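Peptidase S9 prolyl oligopeptidase catalytic domain-containing protein (Pyrococcus horikoshii, PDB 4HXF) probably hydrolyses peptides as a serine-type acylaminoacyl peptidase of the prolyl oligopeptidase family, assembling into a self-compartmentalizing hexamer. Local coordinates at residues 230-235 and 262-267; 258-263 and 276-281; 282-287 and 300-305. All coordinates share one frame; numbering follows the deposited sequence.

Interaction 1: 230-235 and 262-267; sequences LLYGKP and REVAQA. With MG (magnesium ion), chain D.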
loop_
_atom_site.group_PDB
_atom_site.type_symbol
_atom_site.label_atom_id
_atom_site.label_comp_id
_atom_site.label_asym_id
_atom_site.label_seq_id
_atom_site.Cartn_x
_atom_site.Cartn_y
_atom_site.Cartn_z
ATOM N N LEU A 230 20.252 34.094 34.748
ATOM C CA LEU A 230 18.972 34.320 35.411
ATOM C C LEU A 230 18.437 33.029 35.992
ATOM O O LEU A 230 18.343 31.999 35.310
ATOM C CB LEU A 230 17.998 34.863 34.338
ATOM C CG LEU A 230 16.672 35.444 34.837
ATOM C CD1 LEU A 230 16.761 36.699 35.761
ATOM C CD2 LEU A 230 15.704 35.691 33.622
ATOM N N LEU A 231 18.117 33.095 37.266
ATOM C CA LEU A 231 17.712 31.969 38.069
ATOM C C LEU A 231 16.247 32.163 38.495
ATOM O O LEU A 231 15.845 33.307 38.822
ATOM C CB LEU A 231 18.631 31.849 39.314
ATOM C CG LEU A 231 20.148 31.604 39.069
ATOM C CD1 LEU A 231 20.934 31.808 40.406
ATOM C CD2 LEU A 231 20.381 30.193 38.494
ATOM N N TYR A 232 15.557 31.057 38.564
ATOM C CA TYR A 232 14.116 31.038 38.860
ATOM C C TYR A 232 13.806 30.150 39.987
ATOM O O TYR A 232 14.091 28.939 39.905
ATOM C CB TYR A 232 13.352 30.567 37.607
ATOM C CG TYR A 232 11.838 30.632 37.787
ATOM C CD1 TYR A 232 11.092 31.813 37.530
ATOM C CD2 TYR A 232 11.154 29.493 38.152
ATOM C CE1 TYR A 232 9.713 31.839 37.713
ATOM C CE2 TYR A 232 9.798 29.483 38.286
ATOM C CZ TYR A 232 9.073 30.675 38.072
ATOM O OH TYR A 232 7.673 30.655 38.197
ATOM N N GLY A 233 13.236 30.738 41.089
ATOM C CA GLY A 233 12.853 29.961 42.226
ATOM C C GLY A 233 13.189 30.744 43.469
ATOM O O GLY A 233 12.845 31.886 43.558
ATOM N N LYS A 234 13.812 30.066 44.424
ATOM C CA LYS A 234 14.347 30.689 45.662
ATOM C C LYS A 234 15.674 30.032 45.998
ATOM O O LYS A 234 15.913 28.885 45.587
ATOM C CB LYS A 234 13.409 30.517 46.831
ATOM C CG LYS A 234 12.000 31.089 46.640
ATOM C CD LYS A 234 11.942 32.564 46.700
ATOM C CE LYS A 234 12.378 33.123 48.048
ATOM N NZ LYS A 234 11.338 32.915 49.058
ATOM N N PRO A 235 16.536 30.694 46.865
ATOM C CA PRO A 235 17.724 29.900 47.265
ATOM C C PRO A 235 17.323 28.643 48.001
ATOM O O PRO A 235 17.950 27.582 47.822
ATOM C CB PRO A 235 18.520 30.864 48.238
ATOM C CG PRO A 235 18.294 32.207 47.597
ATOM C CD PRO A 235 16.806 32.137 47.103
ATOM N N ARG A 262 4.792 38.631 45.218
ATOM C CA ARG A 262 4.005 38.042 44.113
ATOM C C ARG A 262 4.936 37.064 43.367
ATOM O O ARG A 262 6.194 37.123 43.389
ATOM C CB ARG A 262 3.509 39.138 43.212
ATOM C CG ARG A 262 2.489 40.031 43.864
ATOM C CD ARG A 262 1.162 39.346 44.139
ATOM N NE ARG A 262 0.180 40.306 44.600
ATOM C CZ ARG A 262 -0.038 40.636 45.880
ATOM N NH1 ARG A 262 0.782 40.183 46.834
ATOM N NH2 ARG A 262 -0.996 41.501 46.173
ATOM N N GLU A 263 4.318 36.087 42.714
ATOM C CA GLU A 263 5.089 35.060 42.010
ATOM C C GLU A 263 5.385 35.493 40.547
ATOM O O GLU A 263 4.482 35.981 39.829
ATOM C CB GLU A 263 4.319 33.787 42.010
ATOM C CG GLU A 263 5.090 32.668 41.266
ATOM C CD GLU A 263 4.584 31.278 41.600
ATOM O OE1 GLU A 263 3.460 30.912 41.264
ATOM O OE2 GLU A 263 5.430 30.552 42.156
ATOM N N VAL A 264 6.587 35.230 40.072
ATOM C CA VAL A 264 6.997 35.397 38.664
ATOM C C VAL A 264 6.455 34.239 37.836
ATOM O O VAL A 264 6.579 33.048 38.146
ATOM C CB VAL A 264 8.553 35.551 38.498
ATOM C CG1 VAL A 264 8.954 35.623 36.989
ATOM C CG2 VAL A 264 9.105 36.767 39.273
ATOM N N ALA A 265 5.802 34.636 36.718
ATOM C CA ALA A 265 5.282 33.671 35.776
ATOM C C ALA A 265 6.370 33.305 34.740
ATOM O O ALA A 265 6.542 32.094 34.515
ATOM C CB ALA A 265 3.989 34.176 35.064
ATOM N N GLN A 266 7.064 34.296 34.171
ATOM C CA GLN A 266 8.035 34.055 33.136
ATOM C C GLN A 266 9.021 35.142 33.252
ATOM O O GLN A 266 8.693 36.225 33.674
ATOM C CB GLN A 266 7.307 34.077 31.768
ATOM C CG GLN A 266 8.105 33.959 30.517
ATOM C CD GLN A 266 7.216 33.848 29.238
ATOM O OE1 GLN A 266 5.948 33.847 29.326
ATOM N NE2 GLN A 266 7.879 33.756 28.042
ATOM N N ALA A 267 10.272 34.923 32.844
ATOM C CA ALA A 267 11.234 35.950 32.857
ATOM C C ALA A 267 12.400 35.654 31.818
ATOM O O ALA A 267 12.737 34.493 31.550
ATOM C CB ALA A 267 11.880 36.143 34.300
HETATM MG MG MG D . 5.750 28.535 41.591
HETATM O O HOH W 1 6.005 29.101 39.503
HETATM O O HOH W 2 3.717 28.342 41.249
HETATM O O HOH W 3 5.500 27.962 43.564
HETATM O O HOH W 4 6.076 26.439 41.168
#
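Tyr-232 reaches across to Val-264 and, beyond it, to the hydration shell of a magnesium ion. From CB the side chain runs out with CG trans to the backbone N (chi1 -175°), which carries the ring to the other segment. CE1 lies 3.9 Å from Val-264 CG1, an apolar contact in which the two side chains pass alongside one another, pointing opposite ways. Val-264 O also lies at the ring edge, in its plane, 3.4 Å from CE1. At the tip OH donates to Val-264 O at 2.6 Å. The C=O...donor angle is 157°, and the hydroxyl is tilted 23° from the carbonyl plane. Tyr-232 OH in turn accepts from magnesium-bound water 1, at 2.6 Å, which makes the phenol a second-shell ligand. Glu-263 OE2 meets the metal directly at 2.1 Å; its OE1 accepts from Asn-419 and from water 2. Waters 2, 3 and 4 and Asp-244 complete the six magnesium ligands. Away from the metal, Leu-230 CD2 packs 3.9 Å from Ala-267 CB. The closest approach of the axes of 230-232 and 264-267 is 9.0 Å, so side chains bridge two successive blades of the beta-propeller, with a magnesium site at the interface's end.

Interaction 2: 258-263 and 276-281; sequences DDIDRE and FTLFEE. With MG (magnesium ion), chain D.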
loop_
_atom_site.group_PDB
_atom_site.type_symbol
_atom_site.label_atom_id
_atom_site.label_comp_id
_atom_site.label_asym_id
_atom_site.label_seq_id
_atom_site.Cartn_x
_atom_site.Cartn_y
_atom_site.Cartn_z
ATOM N N ASP A 258 13.040 41.167 45.711
ATOM C CA ASP A 258 13.069 40.757 47.143
ATOM C C ASP A 258 11.859 41.396 47.938
ATOM O O ASP A 258 11.374 40.854 48.932
ATOM C CB ASP A 258 14.414 41.183 47.839
ATOM C CG ASP A 258 15.631 40.205 47.584
ATOM O OD1 ASP A 258 15.449 38.998 47.249
ATOM O OD2 ASP A 258 16.797 40.682 47.806
ATOM N N ASP A 259 11.422 42.536 47.480
ATOM C CA ASP A 259 10.393 43.311 48.155
ATOM C C ASP A 259 8.965 43.166 47.593
ATOM O O ASP A 259 8.065 43.881 48.007
ATOM C CB ASP A 259 10.788 44.771 48.014
ATOM N N ILE A 260 8.787 42.305 46.598
ATOM C CA ILE A 260 7.502 42.203 45.894
ATOM C C ILE A 260 6.990 40.800 46.225
ATOM O O ILE A 260 7.662 39.797 45.905
ATOM C CB ILE A 260 7.647 42.364 44.384
ATOM C CG1 ILE A 260 7.990 43.850 44.073
ATOM C CG2 ILE A 260 6.362 41.946 43.706
ATOM C CD1 ILE A 260 8.367 44.090 42.608
ATOM N N ASP A 261 5.886 40.736 46.943
ATOM C CA ASP A 261 5.339 39.440 47.432
ATOM C C ASP A 261 4.303 38.864 46.414
ATOM O O ASP A 261 3.105 38.688 46.736
ATOM C CB ASP A 261 4.686 39.585 48.818
ATOM C CG ASP A 261 4.265 38.271 49.452
ATOM O OD1 ASP A 261 4.668 37.216 49.009
ATOM O OD2 ASP A 261 3.542 38.404 50.455
ATOM N N ARG A 262 4.792 38.631 45.218
ATOM C CA ARG A 262 4.005 38.042 44.113
ATOM C C ARG A 262 4.936 37.064 43.367
ATOM O O ARG A 262 6.194 37.123 43.389
ATOM C CB ARG A 262 3.509 39.138 43.212
ATOM C CG ARG A 262 2.489 40.031 43.864
ATOM C CD ARG A 262 1.162 39.346 44.139
ATOM N NE ARG A 262 0.180 40.306 44.600
ATOM C CZ ARG A 262 -0.038 40.636 45.880
ATOM N NH1 ARG A 262 0.782 40.183 46.834
ATOM N NH2 ARG A 262 -0.996 41.501 46.173
ATOM N N GLU A 263 4.318 36.087 42.714
ATOM C CA GLU A 263 5.089 35.060 42.010
ATOM C C GLU A 263 5.385 35.493 40.547
ATOM O O GLU A 263 4.482 35.981 39.829
ATOM C CB GLU A 263 4.319 33.787 42.010
ATOM C CG GLU A 263 5.090 32.668 41.266
ATOM C CD GLU A 263 4.584 31.278 41.600
ATOM O OE1 GLU A 263 3.460 30.912 41.264
ATOM O OE2 GLU A 263 5.430 30.552 42.156
ATOM N N PHE A 276 9.795 40.484 32.811
ATOM C CA PHE A 276 9.157 39.427 33.553
ATOM C C PHE A 276 7.665 39.731 33.764
ATOM O O PHE A 276 7.265 40.872 33.774
ATOM C CB PHE A 276 9.879 39.265 34.905
ATOM C CG PHE A 276 9.719 40.395 35.857
ATOM C CD1 PHE A 276 10.642 41.437 35.831
ATOM C CD2 PHE A 276 8.731 40.390 36.821
ATOM C CE1 PHE A 276 10.513 42.461 36.719
ATOM C CE2 PHE A 276 8.636 41.433 37.719
ATOM C CZ PHE A 276 9.535 42.484 37.666
ATOM N N THR A 277 6.905 38.690 33.988
ATOM C CA THR A 277 5.532 38.808 34.310
ATOM C C THR A 277 5.248 38.307 35.708
ATOM O O THR A 277 5.966 37.429 36.218
ATOM C CB THR A 277 4.659 37.977 33.350
ATOM O OG1 THR A 277 5.226 36.662 33.133
ATOM C CG2 THR A 277 4.647 38.736 31.937
ATOM N N LEU A 278 4.224 38.846 36.336
ATOM C CA LEU A 278 3.762 38.439 37.675
ATOM C C LEU A 278 2.348 38.123 37.699
ATOM O O LEU A 278 1.524 38.743 36.978
ATOM C CB LEU A 278 3.896 39.629 38.673
ATOM C CG LEU A 278 5.235 40.296 38.958
ATOM C CD1 LEU A 278 5.173 41.553 39.879
ATOM C CD2 LEU A 278 6.137 39.202 39.606
ATOM N N PHE A 279 2.005 37.178 38.562
ATOM C CA PHE A 279 0.612 36.798 38.830
ATOM C C PHE A 279 0.081 37.781 39.871
ATOM O O PHE A 279 0.581 37.898 41.018
ATOM C CB PHE A 279 0.493 35.404 39.386
ATOM C CG PHE A 279 0.838 34.302 38.477
ATOM C CD1 PHE A 279 2.094 33.742 38.556
ATOM C CD2 PHE A 279 -0.101 33.706 37.640
ATOM C CE1 PHE A 279 2.484 32.657 37.836
ATOM C CE2 PHE A 279 0.306 32.624 36.851
ATOM C CZ PHE A 279 1.624 32.125 36.926
ATOM N N GLU A 280 -0.926 38.559 39.497
ATOM C CA GLU A 280 -1.433 39.632 40.349
ATOM C C GLU A 280 -2.990 39.727 40.281
ATOM O O GLU A 280 -3.522 40.289 39.317
ATOM C CB GLU A 280 -0.887 40.993 39.955
ATOM C CG GLU A 280 0.612 41.178 40.116
ATOM C CD GLU A 280 1.071 42.566 39.808
ATOM O OE1 GLU A 280 1.289 42.888 38.681
ATOM O OE2 GLU A 280 1.166 43.342 40.742
ATOM N N GLU A 281 -3.655 39.241 41.303
ATOM C CA GLU A 281 -5.099 39.382 41.550
ATOM C C GLU A 281 -5.934 39.225 40.297
ATOM O O GLU A 281 -6.785 40.053 39.945
ATOM C CB GLU A 281 -5.354 40.766 42.191
ATOM C CG GLU A 281 -4.431 41.075 43.368
ATOM C CD GLU A 281 -3.138 41.821 42.936
ATOM O OE1 GLU A 281 -3.244 42.661 42.059
ATOM O OE2 GLU A 281 -1.996 41.520 43.405
HETATM MG MG MG D . 5.750 28.535 41.591
HETATM O O HOH W 5 1.521 36.033 42.922
HETATM O O HOH W 2 3.717 28.342 41.249
HETATM O O HOH W 3 5.500 27.962 43.564
HETATM O O HOH W 4 6.076 26.439 41.168
HETATM O O HOH W 1 6.005 29.101 39.503
#
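Glu-263 and Phe-279 supply the backbone bond of this contact: Phe-279 N donates to Glu-263 O at 3.0 Å, and the N-H...O angle of 168° makes it nearly straight. The same carbonyl receives a CA-H...O contact from Leu-278 CA at 3.3 Å, and water 5 adds a second link, accepting from Glu-263 N and donating to Phe-279 O. Arg-262 O is buried without a partner. Among ionic contacts, Arg-262 turns its guanidinium side-on to Glu-281 OE2: NE (2.8 Å) meets that oxygen nearly along its C-O axis, NH2 (2.9 Å) from above the carboxylate plane, which is turned 69° from the guanidinium. A bend at chi2 (-68°) folds the arginine chain along Phe-279 O, and NH1 donates to Asp-261 O at 2.8 Å, from above the carbonyl plane, which limits its rotation. The apolar contact is between Ile-260 CG2 and Leu-278 CD1, 4.0 Å apart, the side chains crossing at about a right angle. Glu-263 runs beside Phe-279 in the same direction; its OE2 binds magnesium and its OE1 accepts from Asn-419. Polar bonds thus fix the loop before strand 264-270 against strand 273-280, and by holding the Glu-263 backbone they are likely to position this metal ligand.

Interaction 3: 282-287 and 300-305; sequences GSVNLY and KHWIMG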
loop_
_atom_site.group_PDB
_atom_site.type_symbol
_atom_site.label_atom_id
_atom_site.label_comp_id
_atom_site.label_asym_id
_atom_site.label_seq_id
_atom_site.Cartn_x
_atom_site.Cartn_y
_atom_site.Cartn_z
ATOM N N GLY A 282 -5.660 38.135 39.614
ATOM C CA GLY A 282 -6.381 37.778 38.376
ATOM C C GLY A 282 -5.761 38.141 37.051
ATOM O O GLY A 282 -6.204 37.632 36.040
ATOM N N SER A 283 -4.748 38.978 37.044
ATOM C CA SER A 283 -4.027 39.410 35.866
ATOM C C SER A 283 -2.654 38.715 35.862
ATOM O O SER A 283 -2.107 38.303 36.947
ATOM C CB SER A 283 -3.855 40.927 35.934
ATOM O OG SER A 283 -5.129 41.557 35.856
ATOM N N VAL A 284 -2.048 38.643 34.684
ATOM C CA VAL A 284 -0.632 38.316 34.557
ATOM C C VAL A 284 -0.038 39.550 33.838
ATOM O O VAL A 284 -0.340 39.772 32.664
ATOM C CB VAL A 284 -0.319 37.006 33.885
ATOM C CG1 VAL A 284 1.154 36.826 33.606
ATOM C CG2 VAL A 284 -0.918 35.854 34.690
ATOM N N ASN A 285 0.782 40.303 34.542
ATOM C CA ASN A 285 1.213 41.640 34.128
ATOM C C ASN A 285 2.698 41.659 33.808
ATOM O O ASN A 285 3.454 40.952 34.484
ATOM C CB ASN A 285 0.925 42.684 35.217
ATOM C CG ASN A 285 -0.566 42.921 35.450
ATOM O OD1 ASN A 285 -1.351 42.986 34.477
ATOM N ND2 ASN A 285 -0.952 42.973 36.743
ATOM N N LEU A 286 3.110 42.419 32.812
ATOM C CA LEU A 286 4.510 42.572 32.305
ATOM C C LEU A 286 5.223 43.803 32.843
ATOM O O LEU A 286 4.700 44.932 32.872
ATOM C CB LEU A 286 4.507 42.649 30.741
ATOM C CG LEU A 286 5.889 42.745 30.047
ATOM C CD1 LEU A 286 6.743 41.460 30.339
ATOM C CD2 LEU A 286 5.648 42.830 28.533
ATOM N N TYR A 287 6.429 43.528 33.341
ATOM C CA TYR A 287 7.342 44.496 33.908
ATOM C C TYR A 287 8.726 44.321 33.292
ATOM O O TYR A 287 9.028 43.320 32.680
ATOM C CB TYR A 287 7.471 44.238 35.436
ATOM C CG TYR A 287 6.182 44.428 36.192
ATOM C CD1 TYR A 287 5.306 43.405 36.336
ATOM C CD2 TYR A 287 5.783 45.659 36.667
ATOM C CE1 TYR A 287 4.109 43.594 37.007
ATOM C CE2 TYR A 287 4.542 45.881 37.295
ATOM C CZ TYR A 287 3.725 44.790 37.490
ATOM O OH TYR A 287 2.544 45.003 38.140
ATOM N N LYS A 300 -6.423 44.414 33.034
ATOM C CA LYS A 300 -7.306 43.234 33.151
ATOM C C LYS A 300 -7.007 42.279 32.014
ATOM O O LYS A 300 -7.765 42.161 31.017
ATOM C CB LYS A 300 -8.775 43.692 33.137
ATOM C CG LYS A 300 -9.151 44.518 34.351
ATOM C CD LYS A 300 -10.667 44.791 34.268
ATOM C CE LYS A 300 -11.370 45.019 35.628
ATOM N NZ LYS A 300 -12.803 44.397 35.668
ATOM N N HIS A 301 -5.876 41.558 32.126
ATOM C CA HIS A 301 -5.376 40.739 31.013
ATOM C C HIS A 301 -4.385 39.728 31.523
ATOM O O HIS A 301 -3.958 39.801 32.683
ATOM C CB HIS A 301 -4.744 41.607 29.921
ATOM C CG HIS A 301 -3.544 42.418 30.353
ATOM N ND1 HIS A 301 -3.333 43.699 29.900
ATOM C CD2 HIS A 301 -2.419 42.084 31.105
ATOM C CE1 HIS A 301 -2.164 44.134 30.409
ATOM N NE2 HIS A 301 -1.609 43.130 31.158
ATOM N N TRP A 302 -4.042 38.794 30.666
ATOM C CA TRP A 302 -2.896 37.843 30.892
ATOM C C TRP A 302 -1.906 37.976 29.801
ATOM O O TRP A 302 -2.246 37.752 28.622
ATOM C CB TRP A 302 -3.357 36.407 30.927
ATOM C CG TRP A 302 -3.859 35.899 32.251
ATOM C CD1 TRP A 302 -4.699 36.566 33.089
ATOM C CD2 TRP A 302 -3.638 34.590 32.900
ATOM N NE1 TRP A 302 -5.022 35.810 34.190
ATOM C CE2 TRP A 302 -4.406 34.606 34.114
ATOM C CE3 TRP A 302 -2.887 33.481 32.588
ATOM C CZ2 TRP A 302 -4.439 33.545 34.991
ATOM C CZ3 TRP A 302 -2.924 32.392 33.493
ATOM C CH2 TRP A 302 -3.648 32.456 34.673
ATOM N N ILE A 303 -0.704 38.379 30.155
ATOM C CA ILE A 303 0.486 38.381 29.247
ATOM C C ILE A 303 1.019 36.957 29.142
ATOM O O ILE A 303 1.635 36.466 30.130
ATOM C CB ILE A 303 1.561 39.407 29.620
ATOM C CG1 ILE A 303 0.995 40.822 29.752
ATOM C CG2 ILE A 303 2.754 39.336 28.599
ATOM C CD1 ILE A 303 0.219 41.397 28.538
ATOM N N MET A 304 0.714 36.262 28.034
ATOM C CA MET A 304 0.949 34.903 27.866
ATOM C C MET A 304 2.346 34.532 27.410
ATOM O O MET A 304 2.777 33.389 27.592
ATOM C CB MET A 304 -0.055 34.383 26.846
ATOM C CG MET A 304 -1.457 34.468 27.332
ATOM S SD MET A 304 -1.736 33.524 28.842
ATOM C CE MET A 304 -1.460 31.834 28.430
ATOM N N GLY A 305 3.073 35.485 26.876
ATOM C CA GLY A 305 4.409 35.225 26.313
ATOM C C GLY A 305 4.953 36.529 25.881
ATOM O O GLY A 305 4.226 37.594 25.675
#
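The indole of Trp-302 carries Val-284 on one face and Gly-282 at its edge. Val-284 CG2 sits 3.7 Å from the centroid of the five-membered ring and only 19° off its normal, a CH-pi contact over the face. NE1 donates to Gly-282 O, which lies near the indole plane, at 2.9 Å, although it approaches that oxygen from above the carbonyl plane. Outside the two segments, Tyr-395 meets the indole edge-to-face. The imidazole of His-301 has Ile-303 CD1 over one face, offset toward the rim, and Val-284 O at its edge, 3.5 Å from CD2. Its chi1 of 61° places CG between the backbone N and the carbonyl carbon, which brings the ring edge to Val-284 O, while NE2 is bonded to Ala-297 O. A leucine in place of Trp-302 has neither the indole N-H nor the flat face, and would probably leave Gly-282 O without this donor's bond and a gap beside Val-284 CG2. Two backbone bonds lie between the rings: Val-284 N to His-301 O at 3.0 Å, and Ile-303 N to Val-284 O at 2.9 Å. That is the pattern of a parallel bridge, but it is a single one, consistent with the 66° between the strand directions. Farther along, Leu-286 CB reaches Ile-303 CG1 at 4.1 Å. The bridge joins strand 283-289, third in its propeller blade, to 302-308, the first strand of the following blade. Thr-277 and Phe-279 of strand 273-280 pack on Val-284, while Tyr-314 of strand 312-317 touches both Leu-286 and Ile-303.

How the interactions relate
All three contacts lie in the propeller and reach the sheet of strands 264-270, 273-280, 283-289 and 293-295. Interaction 1 joins it to the preceding blade and interaction 3 to the following one, and both are buried; interaction 2, partly buried, works on the loop leading into the sheet and its second strand. Interactions 1 and 2 share Arg-262, Glu-263 and the magnesium ion, with centres about 9 Å apart; the centres of interactions 2 and 3 lie about 11 Å apart. The chemistry follows the place: a side-chain bridge to backbone and metal water in the first, a salt bridge in the second, a strand bridge and CH-pi packing in the third. Interactions 2 and 3 meet where Glu-280 OE1 lies 2.5 Å from Tyr-287 OH.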